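Local structure of MSM0271 protein (Mycobacterium smegmatis, 5SUH) at residues I96-R101 with Q202-A207; I69-P74 with T177-A182. The protein builds a double-ringed trimeric tile of the RMM bacterial microcompartment shell and may take part in transport across it, as proposed for related shell proteins. All blocks are in the same frame, centred on the assembly; numbering follows the deposited sequence.

Contact 1: I96-R101 with Q202-A207; sequences ILYVER and QMIGAA
Ile204 faces Glu100 and Tyr98 through its CG2 methyl, the centre of the apolar part of this contact. The methyl lies 3.7 Å from Glu100 CG, the two side chains running past each other in opposite directions. It also approaches the Tyr98 ring obliquely, 4.2 Å from CD2. Two residues before Tyr98 in the strand, on the same side, Ile96 CD1 meets Met203 SD at 4.5 Å, a looser touch of the isoleucine's terminal methyl on the thioether sulfur.

These residues join the two permuted BMC domains of one chain: strand 93-99, an edge strand of the first domain's four-stranded sheet within this chain, and Glu100 just beyond its end are met by the loop linking strands 197-202 and 208-214 of the second.

The polar part rests on Glu100. CG is anti to the backbone N (chi1 -171°), and a bend at chi2 (-108°) lays a face of the carboxylate over Gly205, with OE2 3.1 Å from Gly205 CA. No hydrogen bond joins the segments. The backbone N-H groups of Gln102 and Phe103 both bond to OE1, which steadies the carboxylate, while OE2 forms a salt bridge with Arg101 of the third subunit.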
ATOM      1  N   ILE A  96      -9.572  18.396  -2.124  1.00 60.09           N
ATOM      2  CA  ILE A  96      -9.749  17.132  -2.829  1.00 63.11           C
ATOM      3  C   ILE A  96      -9.794  17.348  -4.354  1.00 57.05           C
ATOM      4  O   ILE A  96     -10.440  18.279  -4.852  1.00 59.82           O
ATOM      5  CB  ILE A  96     -11.034  16.412  -2.346  1.00 47.78           C
ATOM      6  CG1 ILE A  96     -10.876  16.019  -0.885  1.00 51.65           C
ATOM      7  CG2 ILE A  96     -11.305  15.181  -3.163  1.00 52.77           C
ATOM      8  CD1 ILE A  96     -12.123  15.554  -0.239  1.00 52.27           C
ATOM      9  N   LEU A  97      -9.048  16.520  -5.075  1.00 51.01           N
ATOM     10  CA  LEU A  97      -9.101  16.457  -6.537  1.00 54.31           C
ATOM     11  C   LEU A  97      -8.838  15.021  -6.987  1.00 57.68           C
ATOM     12  O   LEU A  97      -7.753  14.497  -6.785  1.00 65.64           O
ATOM     13  CB  LEU A  97      -8.088  17.408  -7.175  1.00 43.45           C
ATOM     14  CG  LEU A  97      -7.969  17.374  -8.700  1.00 45.14           C
ATOM     15  CD1 LEU A  97      -9.206  17.925  -9.379  1.00 50.24           C
ATOM     16  CD2 LEU A  97      -6.733  18.137  -9.148  1.00 45.66           C
ATOM     17  N   TYR A  98      -9.832  14.367  -7.567  1.00 58.72           N
ATOM     18  CA  TYR A  98      -9.658  12.961  -7.913  1.00 58.16           C
ATOM     19  C   TYR A  98     -10.530  12.530  -9.087  1.00 60.65           C
ATOM     20  O   TYR A  98     -11.686  12.963  -9.208  1.00 55.96           O
ATOM     21  CB  TYR A  98      -9.934  12.081  -6.693  1.00 60.83           C
ATOM     22  CG  TYR A  98      -9.473  10.655  -6.848  1.00 60.36           C
ATOM     23  CD1 TYR A  98      -8.114  10.338  -6.887  1.00 52.73           C
ATOM     24  CD2 TYR A  98     -10.399   9.610  -6.937  1.00 58.17           C
ATOM     25  CE1 TYR A  98      -7.685   9.026  -7.040  1.00 52.57           C
ATOM     26  CE2 TYR A  98      -9.972   8.291  -7.085  1.00 58.13           C
ATOM     27  CZ  TYR A  98      -8.615   8.013  -7.142  1.00 56.14           C
ATOM     28  OH  TYR A  98      -8.193   6.714  -7.280  1.00 75.51           O
ATOM     29  N   VAL A  99      -9.941  11.702  -9.957  1.00 67.07           N
ATOM     30  CA  VAL A  99     -10.605  11.085 -11.117  1.00 56.90           C
ATOM     31  C   VAL A  99     -10.814   9.578 -10.850  1.00 54.12           C
ATOM     32  O   VAL A  99      -9.868   8.793 -10.785  1.00 58.84           O
ATOM     33  CB  VAL A  99      -9.771  11.292 -12.423  1.00 47.72           C
ATOM     34  CG1 VAL A  99     -10.349  10.477 -13.566  1.00 48.91           C
ATOM     35  CG2 VAL A  99      -9.683  12.790 -12.808  1.00 47.66           C
ATOM     36  N   GLU A 100     -12.070   9.187 -10.699  1.00 65.42           N
ATOM     37  CA  GLU A 100     -12.476   7.855 -10.238  1.00 58.17           C
ATOM     38  C   GLU A 100     -12.735   6.948 -11.473  1.00 66.48           C
ATOM     39  O   GLU A 100     -12.427   7.365 -12.587  1.00 73.12           O
ATOM     40  CB  GLU A 100     -13.707   8.032  -9.333  1.00 56.91           C
ATOM     41  CG  GLU A 100     -14.186   6.836  -8.565  1.00 68.41           C
ATOM     42  CD  GLU A 100     -15.467   6.276  -9.107  1.00 70.62           C
ATOM     43  OE1 GLU A 100     -16.061   6.888 -10.011  1.00 57.30           O
ATOM     44  OE2 GLU A 100     -15.888   5.221  -8.611  1.00 90.47           O
ATOM     45  N   ARG A 101     -13.255   5.725 -11.293  1.00 59.27           N
ATOM     46  CA  ARG A 101     -13.582   4.832 -12.420  1.00 54.78           C
ATOM     47  C   ARG A 101     -14.502   5.471 -13.456  1.00 57.36           C
ATOM     48  O   ARG A 101     -14.261   5.324 -14.662  1.00 58.02           O
ATOM     49  CB  ARG A 101     -14.233   3.526 -11.940  1.00 49.67           C
ATOM     50  CG  ARG A 101     -14.570   2.560 -13.065  1.00 51.45           C
ATOM     51  CD  ARG A 101     -15.126   1.241 -12.570  1.00 56.48           C
ATOM     52  NE  ARG A 101     -15.378   0.312 -13.673  1.00 62.04           N
ATOM     53  CZ  ARG A 101     -14.439  -0.435 -14.254  1.00 66.19           C
ATOM     54  NH1 ARG A 101     -13.177  -0.351 -13.858  1.00 59.91           N
ATOM     55  NH2 ARG A 101     -14.752  -1.255 -15.251  1.00 75.18           N
ATOM     56  N   GLN A 202     -17.734   7.802   3.046  1.00 52.69           N
ATOM     57  CA  GLN A 202     -17.231   7.472   1.708  1.00 46.47           C
ATOM     58  C   GLN A 202     -17.930   8.367   0.680  1.00 50.72           C
ATOM     59  O   GLN A 202     -19.117   8.181   0.402  1.00 53.94           O
ATOM     60  CB  GLN A 202     -17.479   6.007   1.399  1.00 60.34           C
ATOM     61  CG  GLN A 202     -16.479   5.382   0.432  1.00 92.69           C
ATOM     62  CD  GLN A 202     -16.876   3.969   0.006  1.00105.83           C
ATOM     63  OE1 GLN A 202     -17.230   3.120   0.834  1.00106.85           O
ATOM     64  NE2 GLN A 202     -16.784   3.704  -1.291  1.00110.47           N
ATOM     65  N   MET A 203     -17.225   9.358   0.140  1.00 48.81           N
ATOM     66  CA  MET A 203     -17.883  10.305  -0.766  1.00 49.24           C
ATOM     67  C   MET A 203     -17.499  10.168  -2.256  1.00 49.20           C
ATOM     68  O   MET A 203     -17.884  10.997  -3.073  1.00 59.28           O
ATOM     69  CB  MET A 203     -17.664  11.730  -0.280  1.00 50.69           C
ATOM     70  CG  MET A 203     -16.265  12.223  -0.334  1.00 64.48           C
ATOM     71  SD  MET A 203     -16.193  13.831   0.437  1.00 85.71           S
ATOM     72  CE  MET A 203     -16.292  13.353   2.114  1.00 37.95           C
ATOM     73  N   ILE A 204     -16.718   9.143  -2.588  1.00 51.97           N
ATOM     74  CA  ILE A 204     -16.227   8.915  -3.947  1.00 52.64           C
ATOM     75  C   ILE A 204     -16.598   7.522  -4.465  1.00 54.83           C
ATOM     76  O   ILE A 204     -16.272   6.523  -3.833  1.00 68.95           O
ATOM     77  CB  ILE A 204     -14.712   9.041  -4.019  1.00 46.00           C
ATOM     78  CG1 ILE A 204     -14.268  10.443  -3.631  1.00 41.98           C
ATOM     79  CG2 ILE A 204     -14.238   8.718  -5.411  1.00 41.68           C
ATOM     80  CD1 ILE A 204     -12.758  10.554  -3.503  1.00 46.81           C
ATOM     81  N   GLY A 205     -17.247   7.454  -5.623  1.00 55.50           N
ATOM     82  CA  GLY A 205     -17.648   6.185  -6.214  1.00 51.71           C
ATOM     83  C   GLY A 205     -19.042   6.194  -6.837  1.00 57.02           C
ATOM     84  O   GLY A 205     -19.639   7.245  -7.096  1.00 54.33           O
ATOM     85  N   ALA A 206     -19.592   5.006  -7.046  1.00 55.19           N
ATOM     86  CA  ALA A 206     -20.952   4.909  -7.550  1.00 55.04           C
ATOM     87  C   ALA A 206     -21.989   5.291  -6.468  1.00 52.37           C
ATOM     88  O   ALA A 206     -23.061   5.796  -6.800  1.00 47.29           O
ATOM     89  CB  ALA A 206     -21.214   3.529  -8.060  1.00 45.65           C
ATOM     90  N   ALA A 207     -21.666   5.074  -5.190  1.00 42.43           N
ATOM     91  CA  ALA A 207     -22.594   5.395  -4.079  1.00 47.68           C
ATOM     92  C   ALA A 207     -21.841   5.934  -2.886  1.00 40.35           C
ATOM     93  O   ALA A 207     -20.687   5.590  -2.671  1.00 51.39           O
ATOM     94  CB  ALA A 207     -23.424   4.169  -3.650  1.00 41.79           C
TER

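Contact 2: I69-P74 with T177-A182; sequences IVEVSP and TPALFA
The carboxylate of Glu71 has Pro178 over one of its faces, with Pro178 CB 3.8 Å from OE2 and about as far from OE1. Its two oxygens reach the backbone of the turn: OE1 accepts Leu180 N at 3.2 Å, nearly along its own C-O axis although the hydrogen bond is bent at its hydrogen (137°), and OE2 takes a hydrogen from a water at 2.7 Å. That water in turn accepts from Ala179 N, so two successive N-H groups are served by one carboxylate. A second flat group, the peptide between Val70 and Glu71, is covered by Leu180, whose CD2 stands almost straight above Val70 C at 3.5 Å.

An extended Glu71 chain, CG anti to the backbone N (chi1 -175°), carries the acid across to the turn. Beside it Leu180 CD2 packs on Ile69 CB at 3.8 Å, and Ile69 CD1 lies 3.7 Å from Leu180 O. The contact thus sets an inner strand of the first BMC domain, 66-73, against the cis-proline turn that leads from strand 170-177 into helix 182-192 of the second.

Arg34, on the neighbouring strand 32-39, forms a salt bridge with OE2. With that cation and two N-H groups, one through water, gathered round a buried acid, Glu71 is probably ionised, its charge probably balanced in large part by Arg34.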
ATOM      1  N   ILE A  69     -18.370  21.710  -3.159  1.00 51.92           N
ATOM      2  CA  ILE A  69     -18.138  20.333  -3.615  1.00 43.64           C
ATOM      3  C   ILE A  69     -18.773  20.114  -4.983  1.00 56.67           C
ATOM      4  O   ILE A  69     -19.932  20.488  -5.208  1.00 56.41           O
ATOM      5  CB  ILE A  69     -18.698  19.275  -2.650  1.00 53.26           C
ATOM      6  CG1 ILE A  69     -20.220  19.458  -2.432  1.00 72.58           C
ATOM      7  CG2 ILE A  69     -17.940  19.314  -1.338  1.00 42.83           C
ATOM      8  CD1 ILE A  69     -20.912  18.312  -1.661  1.00 62.41           C
ATOM      9  N   VAL A  70     -18.004  19.549  -5.917  1.00 57.81           N
ATOM     10  CA  VAL A  70     -18.503  19.321  -7.272  1.00 45.79           C
ATOM     11  C   VAL A  70     -18.150  17.913  -7.777  1.00 51.12           C
ATOM     12  O   VAL A  70     -16.979  17.479  -7.703  1.00 54.24           O
ATOM     13  CB  VAL A  70     -17.940  20.377  -8.264  1.00 52.25           C
ATOM     14  CG1 VAL A  70     -18.456  20.127  -9.674  1.00 44.94           C
ATOM     15  CG2 VAL A  70     -18.242  21.814  -7.797  1.00 42.99           C
ATOM     16  N   GLU A  71     -19.158  17.211  -8.290  1.00 46.18           N
ATOM     17  CA  GLU A  71     -18.972  15.924  -8.984  1.00 51.37           C
ATOM     18  C   GLU A  71     -19.422  16.065 -10.458  1.00 48.96           C
ATOM     19  O   GLU A  71     -20.471  16.638 -10.725  1.00 50.90           O
ATOM     20  CB  GLU A  71     -19.756  14.789  -8.263  1.00 42.83           C
ATOM     21  CG  GLU A  71     -19.530  13.399  -8.847  1.00 48.91           C
ATOM     22  CD  GLU A  71     -20.267  12.267  -8.122  1.00 59.92           C
ATOM     23  OE1 GLU A  71     -20.325  12.250  -6.866  1.00 64.24           O
ATOM     24  OE2 GLU A  71     -20.751  11.351  -8.829  1.00 52.92           O
ATOM     25  N   VAL A  72     -18.618  15.593 -11.415  1.00 54.47           N
ATOM     26  CA  VAL A  72     -18.953  15.766 -12.843  1.00 53.59           C
ATOM     27  C   VAL A  72     -18.751  14.534 -13.719  1.00 57.61           C
ATOM     28  O   VAL A  72     -18.095  13.565 -13.338  1.00 50.92           O
ATOM     29  CB  VAL A  72     -18.118  16.859 -13.542  1.00 50.92           C
ATOM     30  CG1 VAL A  72     -18.189  18.150 -12.752  1.00 46.68           C
ATOM     31  CG2 VAL A  72     -16.674  16.374 -13.763  1.00 47.45           C
ATOM     32  N   SER A  73     -19.287  14.630 -14.931  1.00 56.61           N
ATOM     33  CA  SER A  73     -19.133  13.615 -15.959  1.00 55.08           C
ATOM     34  C   SER A  73     -18.925  14.300 -17.312  1.00 62.85           C
ATOM     35  O   SER A  73     -19.563  15.315 -17.571  1.00 69.68           O
ATOM     36  CB  SER A  73     -20.359  12.722 -15.994  1.00 62.08           C
ATOM     37  OG  SER A  73     -20.186  11.694 -16.933  1.00 65.23           O
ATOM     38  N   PRO A  74     -17.987  13.801 -18.153  1.00 63.12           N
ATOM     39  CA  PRO A  74     -17.061  12.679 -17.953  1.00 65.36           C
ATOM     40  C   PRO A  74     -15.964  13.036 -16.931  1.00 64.33           C
ATOM     41  O   PRO A  74     -15.663  14.227 -16.756  1.00 68.42           O
ATOM     42  CB  PRO A  74     -16.469  12.468 -19.357  1.00 62.52           C
ATOM     43  CG  PRO A  74     -16.496  13.794 -19.966  1.00 55.27           C
ATOM     44  CD  PRO A  74     -17.751  14.457 -19.453  1.00 54.74           C
ATOM     45  N   THR A 177     -26.946   8.221  -3.626  1.00 47.42           N
ATOM     46  CA  THR A 177     -26.233   8.472  -4.868  1.00 43.33           C
ATOM     47  C   THR A 177     -26.816   9.717  -5.585  1.00 52.13           C
ATOM     48  O   THR A 177     -28.025   9.956  -5.535  1.00 43.82           O
ATOM     49  CB  THR A 177     -26.224   7.224  -5.802  1.00 43.65           C
ATOM     50  OG1 THR A 177     -25.313   7.468  -6.868  1.00 55.19           O
ATOM     51  CG2 THR A 177     -27.623   6.868  -6.382  1.00 44.95           C
ATOM     52  N   PRO A 178     -25.950  10.551  -6.213  1.00 53.76           N
ATOM     53  CA  PRO A 178     -24.475  10.488  -6.321  1.00 47.88           C
ATOM     54  C   PRO A 178     -23.720  10.534  -4.984  1.00 50.93           C
ATOM     55  O   PRO A 178     -24.160  11.140  -4.013  1.00 46.86           O
ATOM     56  CB  PRO A 178     -24.113  11.736  -7.154  1.00 45.21           C
ATOM     57  CG  PRO A 178     -25.381  12.159  -7.815  1.00 48.30           C
ATOM     58  CD  PRO A 178     -26.501  11.745  -6.884  1.00 44.11           C
ATOM     59  N   ALA A 179     -22.553   9.908  -4.982  1.00 46.64           N
ATOM     60  CA  ALA A 179     -21.759   9.687  -3.792  1.00 41.70           C
ATOM     61  C   ALA A 179     -21.366  10.960  -3.042  1.00 49.91           C
ATOM     62  O   ALA A 179     -21.225  10.929  -1.817  1.00 51.41           O
ATOM     63  CB  ALA A 179     -20.483   8.892  -4.168  1.00 40.38           C
ATOM     64  N   LEU A 180     -21.171  12.067  -3.756  1.00 43.04           N
ATOM     65  CA  LEU A 180     -20.565  13.222  -3.111  1.00 47.12           C
ATOM     66  C   LEU A 180     -21.543  13.881  -2.122  1.00 54.65           C
ATOM     67  O   LEU A 180     -21.114  14.614  -1.210  1.00 47.82           O
ATOM     68  CB  LEU A 180     -20.075  14.240  -4.138  1.00 47.74           C
ATOM     69  CG  LEU A 180     -19.073  15.291  -3.619  1.00 49.53           C
ATOM     70  CD1 LEU A 180     -17.954  14.617  -2.838  1.00 45.22           C
ATOM     71  CD2 LEU A 180     -18.486  16.148  -4.723  1.00 48.04           C
ATOM     72  N   PHE A 181     -22.831  13.539  -2.222  1.00 40.02           N
ATOM     73  CA  PHE A 181     -23.829  14.090  -1.290  1.00 46.39           C
ATOM     74  C   PHE A 181     -23.595  13.592   0.129  1.00 49.67           C
ATOM     75  O   PHE A 181     -24.160  14.127   1.088  1.00 54.84           O
ATOM     76  CB  PHE A 181     -25.248  13.733  -1.706  1.00 43.45           C
ATOM     77  CG  PHE A 181     -25.802  14.601  -2.799  1.00 52.06           C
ATOM     78  CD1 PHE A 181     -25.823  15.983  -2.675  1.00 54.10           C
ATOM     79  CD2 PHE A 181     -26.274  14.032  -3.975  1.00 56.40           C
ATOM     80  CE1 PHE A 181     -26.349  16.786  -3.691  1.00 45.83           C
ATOM     81  CE2 PHE A 181     -26.785  14.825  -4.993  1.00 58.54           C
ATOM     82  CZ  PHE A 181     -26.820  16.207  -4.844  1.00 50.30           C
ATOM     83  N   ALA A 182     -22.762  12.566   0.263  1.00 44.48           N
ATOM     84  CA  ALA A 182     -22.409  12.043   1.575  1.00 39.60           C
ATOM     85  C   ALA A 182     -21.715  13.129   2.401  1.00 52.04           C
ATOM     86  O   ALA A 182     -21.740  13.109   3.647  1.00 54.07           O
ATOM     87  CB  ALA A 182     -21.541  10.818   1.440  1.00 36.89           C
TER
HETATM   88  O   HOH W   1     -21.492   9.036  -7.716  1.00 40.61           O

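After strand 32-39 and helix 44-49 the chain lays down strand 66-73 and, past helix 78-88, strand 93-99, both in the sheet of the first BMC domain; their partners follow about a hundred residues later in the second. Contact 2 closes its loop when the chain reaches 177-182, and contact 1 closes when it reaches 202-207, so the two loops cross instead of nesting. The contact centres lie about 8 Å apart. The two second-domain segments also touch directly: Ala206 O and Thr177 OG1 are probably hydrogen-bonded at 2.8 Å, and the Ala179 methyl packs against the backbone of 203-207. Together the contacts hold one sheet against two neighbouring loops of the second BMC domain.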